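Local coordinates for protein DR2417 (Deinococcus radiodurans, PDB 4XWW) that probably degrades and matures RNA as a 5'-3' exonuclease, and possibly also as an endonuclease, using metal ions bound in a metallo-beta-lactamase fold, at residues 65-68 and 69-73. Sequence-based numbering, arbitrary orientation.
Sequences PRID and YLLEH
The N-terminal turn of the short helix 68-72 is started by I67 at its N-cap position, with L70 and L71 meeting I67 one turn on. L71 N donates to I67 O at 3.0 Å. E72 N repeats the step on D68 O at 3.0 Å. The I67 side chain adds apolar contacts on two branches. Its CG2 meets L70 CD1 at 4.1 Å, the two side chains crossing at about a right angle. CG1 sits between the backbone N and the carbonyl carbon (chi1 57°), where it lies 4.1 Å from L71 CD1.

Residues 65-73 belong to the metallo-beta-lactamase domain, where the helix follows strand 62-65 and leads to strand 77-82. Y69 and L70 pack on strands 34-39 and 42-46 of the large mixed sheet, away from the metal sites. L71 reaches R99 instead.

A water spans the entry to the helix. It donates to R66 O and accepts from Y69 N at 2.9 Å, so this first-turn amide is satisfied without a side-chain cap. From the preceding loop, R66 NH2 forms a salt bridge with D68 OD2, on the first residue of the helix; the modelled distance of 2.5 Å is very short. The carboxylate also lies at the helix N-terminus, where the dipole would probably favour its negative charge. Y69, in the first turn, is met by H73, the first residue after the helix. Y69 CG is anti to the backbone N (chi1 -178°), which directs the ring alongside the helix to H73, whose CD2 lies 3.5 Å above the Y69 ring plane, over its centre. E72 CG sits over the rim of one H73 face, and Y69 OH lies off the opposite face, also toward the rim.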
ATOM      1  N   PRO A  65     -19.115 -13.145  -4.414  1.00 26.19           N
ATOM      2  CA  PRO A  65     -19.342 -13.190  -5.861  1.00 26.64           C
ATOM      3  C   PRO A  65     -20.785 -12.953  -6.249  1.00 27.32           C
ATOM      4  O   PRO A  65     -21.698 -13.311  -5.499  1.00 29.21           O
ATOM      5  CB  PRO A  65     -18.919 -14.621  -6.254  1.00 27.40           C
ATOM      6  CG  PRO A  65     -18.263 -15.213  -5.058  1.00 31.28           C
ATOM      7  CD  PRO A  65     -18.795 -14.470  -3.859  1.00 28.10           C
ATOM      8  N   ARG A  66     -20.985 -12.342  -7.411  1.00 28.53           N
ATOM      9  CA  ARG A  66     -22.294 -12.327  -8.054  1.00 27.08           C
ATOM     10  C   ARG A  66     -22.653 -13.748  -8.449  1.00 27.31           C
ATOM     11  O   ARG A  66     -21.855 -14.428  -9.076  1.00 28.80           O
ATOM     12  CB  ARG A  66     -22.290 -11.418  -9.286  1.00 35.82           C
ATOM     13  CG  ARG A  66     -22.514  -9.931  -8.978  1.00 43.37           C
ATOM     14  CD  ARG A  66     -23.712  -9.392  -9.771  1.00 51.78           C
ATOM     15  NE  ARG A  66     -23.296  -8.932 -11.092  1.00 60.61           N
ATOM     16  CZ  ARG A  66     -24.078  -8.888 -12.165  1.00 58.72           C
ATOM     17  NH1 ARG A  66     -23.586  -8.450 -13.316  1.00 59.87           N
ATOM     18  NH2 ARG A  66     -25.340  -9.283 -12.097  1.00 53.51           N
ATOM     19  N   ILE A  67     -23.854 -14.195  -8.098  1.00 28.07           N
ATOM     20  CA  ILE A  67     -24.238 -15.570  -8.405  1.00 28.46           C
ATOM     21  C   ILE A  67     -25.452 -15.630  -9.315  1.00 29.83           C
ATOM     22  O   ILE A  67     -26.172 -16.640  -9.327  1.00 29.74           O
ATOM     23  CB  ILE A  67     -24.517 -16.397  -7.127  1.00 34.64           C
ATOM     24  CG1 ILE A  67     -25.608 -15.747  -6.276  1.00 40.56           C
ATOM     25  CG2 ILE A  67     -23.220 -16.624  -6.339  1.00 29.66           C
ATOM     26  CD1 ILE A  67     -26.183 -16.683  -5.213  1.00 40.78           C
ATOM     27  N   ASP A  68     -25.666 -14.562 -10.089  1.00 29.26           N
ATOM     28  CA  ASP A  68     -26.738 -14.528 -11.090  1.00 34.78           C
ATOM     29  C   ASP A  68     -26.821 -15.833 -11.872  1.00 30.58           C
ATOM     30  O   ASP A  68     -27.912 -16.367 -12.095  1.00 32.92           O
ATOM     31  CB  ASP A  68     -26.538 -13.384 -12.086  1.00 38.74           C
ATOM     32  CG  ASP A  68     -26.418 -12.033 -11.419  1.00 44.95           C
ATOM     33  OD1 ASP A  68     -25.708 -11.932 -10.398  1.00 40.37           O
ATOM     34  OD2 ASP A  68     -27.026 -11.065 -11.924  1.00 46.78           O
ATOM     35  N   TYR A  69     -25.665 -16.340 -12.293  1.00 29.32           N
ATOM     36  CA  TYR A  69     -25.642 -17.561 -13.098  1.00 33.26           C
ATOM     37  C   TYR A  69     -26.231 -18.751 -12.343  1.00 31.23           C
ATOM     38  O   TYR A  69     -27.034 -19.503 -12.898  1.00 34.16           O
ATOM     39  CB  TYR A  69     -24.219 -17.889 -13.552  1.00 36.07           C
ATOM     40  CG  TYR A  69     -24.152 -19.120 -14.435  1.00 35.40           C
ATOM     41  CD1 TYR A  69     -24.357 -19.035 -15.806  1.00 40.24           C
ATOM     42  CD2 TYR A  69     -23.894 -20.369 -13.891  1.00 31.16           C
ATOM     43  CE1 TYR A  69     -24.306 -20.168 -16.608  1.00 33.22           C
ATOM     44  CE2 TYR A  69     -23.826 -21.486 -14.672  1.00 30.19           C
ATOM     45  CZ  TYR A  69     -24.030 -21.390 -16.029  1.00 33.64           C
ATOM     46  OH  TYR A  69     -23.978 -22.535 -16.800  1.00 36.29           O
ATOM     47  N   LEU A  70     -25.830 -18.921 -11.086  1.00 28.58           N
ATOM     48  CA  LEU A  70     -26.301 -20.044 -10.272  1.00 31.73           C
ATOM     49  C   LEU A  70     -27.785 -19.948  -9.974  1.00 35.11           C
ATOM     50  O   LEU A  70     -28.478 -20.964  -9.907  1.00 30.77           O
ATOM     51  CB  LEU A  70     -25.504 -20.129  -8.962  1.00 27.57           C
ATOM     52  CG  LEU A  70     -24.008 -20.380  -9.155  1.00 29.55           C
ATOM     53  CD1 LEU A  70     -23.273 -20.496  -7.823  1.00 27.86           C
ATOM     54  CD2 LEU A  70     -23.832 -21.636  -9.962  1.00 32.53           C
ATOM     55  N   LEU A  71     -28.281 -18.726  -9.798  1.00 30.98           N
ATOM     56  CA  LEU A  71     -29.708 -18.516  -9.589  1.00 32.63           C
ATOM     57  C   LEU A  71     -30.502 -18.926 -10.814  1.00 33.72           C
ATOM     58  O   LEU A  71     -31.556 -19.540 -10.696  1.00 34.81           O
ATOM     59  CB  LEU A  71     -29.990 -17.053  -9.242  1.00 42.35           C
ATOM     60  CG  LEU A  71     -29.368 -16.607  -7.920  1.00 41.00           C
ATOM     61  CD1 LEU A  71     -29.388 -15.092  -7.804  1.00 45.30           C
ATOM     62  CD2 LEU A  71     -30.123 -17.241  -6.756  1.00 41.65           C
ATOM     63  N   GLU A  72     -29.995 -18.584 -11.991  1.00 38.16           N
ATOM     64  CA  GLU A  72     -30.697 -18.912 -13.219  1.00 36.02           C
ATOM     65  C   GLU A  72     -30.793 -20.421 -13.399  1.00 35.96           C
ATOM     66  O   GLU A  72     -31.781 -20.933 -13.922  1.00 40.98           O
ATOM     67  CB  GLU A  72     -30.002 -18.286 -14.433  1.00 37.26           C
ATOM     68  CG  GLU A  72     -30.584 -18.759 -15.756  1.00 48.86           C
ATOM     69  CD  GLU A  72     -29.980 -18.067 -16.958  1.00 55.80           C
ATOM     70  OE1 GLU A  72     -29.373 -16.989 -16.780  1.00 56.50           O
ATOM     71  OE2 GLU A  72     -30.120 -18.599 -18.082  1.00 59.32           O
ATOM     72  N   HIS A  73     -29.761 -21.127 -12.954  1.00 32.94           N
ATOM     73  CA  HIS A  73     -29.642 -22.557 -13.210  1.00 34.84           C
ATOM     74  C   HIS A  73     -29.659 -23.398 -11.937  1.00 32.18           C
ATOM     75  O   HIS A  73     -29.080 -24.487 -11.899  1.00 33.01           O
ATOM     76  CB  HIS A  73     -28.357 -22.832 -13.989  1.00 32.78           C
ATOM     77  CG  HIS A  73     -28.276 -22.107 -15.291  1.00 39.84           C
ATOM     78  ND1 HIS A  73     -28.856 -22.577 -16.449  1.00 46.15           N
ATOM     79  CD2 HIS A  73     -27.669 -20.937 -15.625  1.00 33.34           C
ATOM     80  CE1 HIS A  73     -28.613 -21.734 -17.439  1.00 49.23           C
ATOM     81  NE2 HIS A  73     -27.894 -20.730 -16.957  1.00 37.29           N
TER
HETATM   82  O   HOH W   1     -23.059 -15.110 -11.729  1.00 28.20           O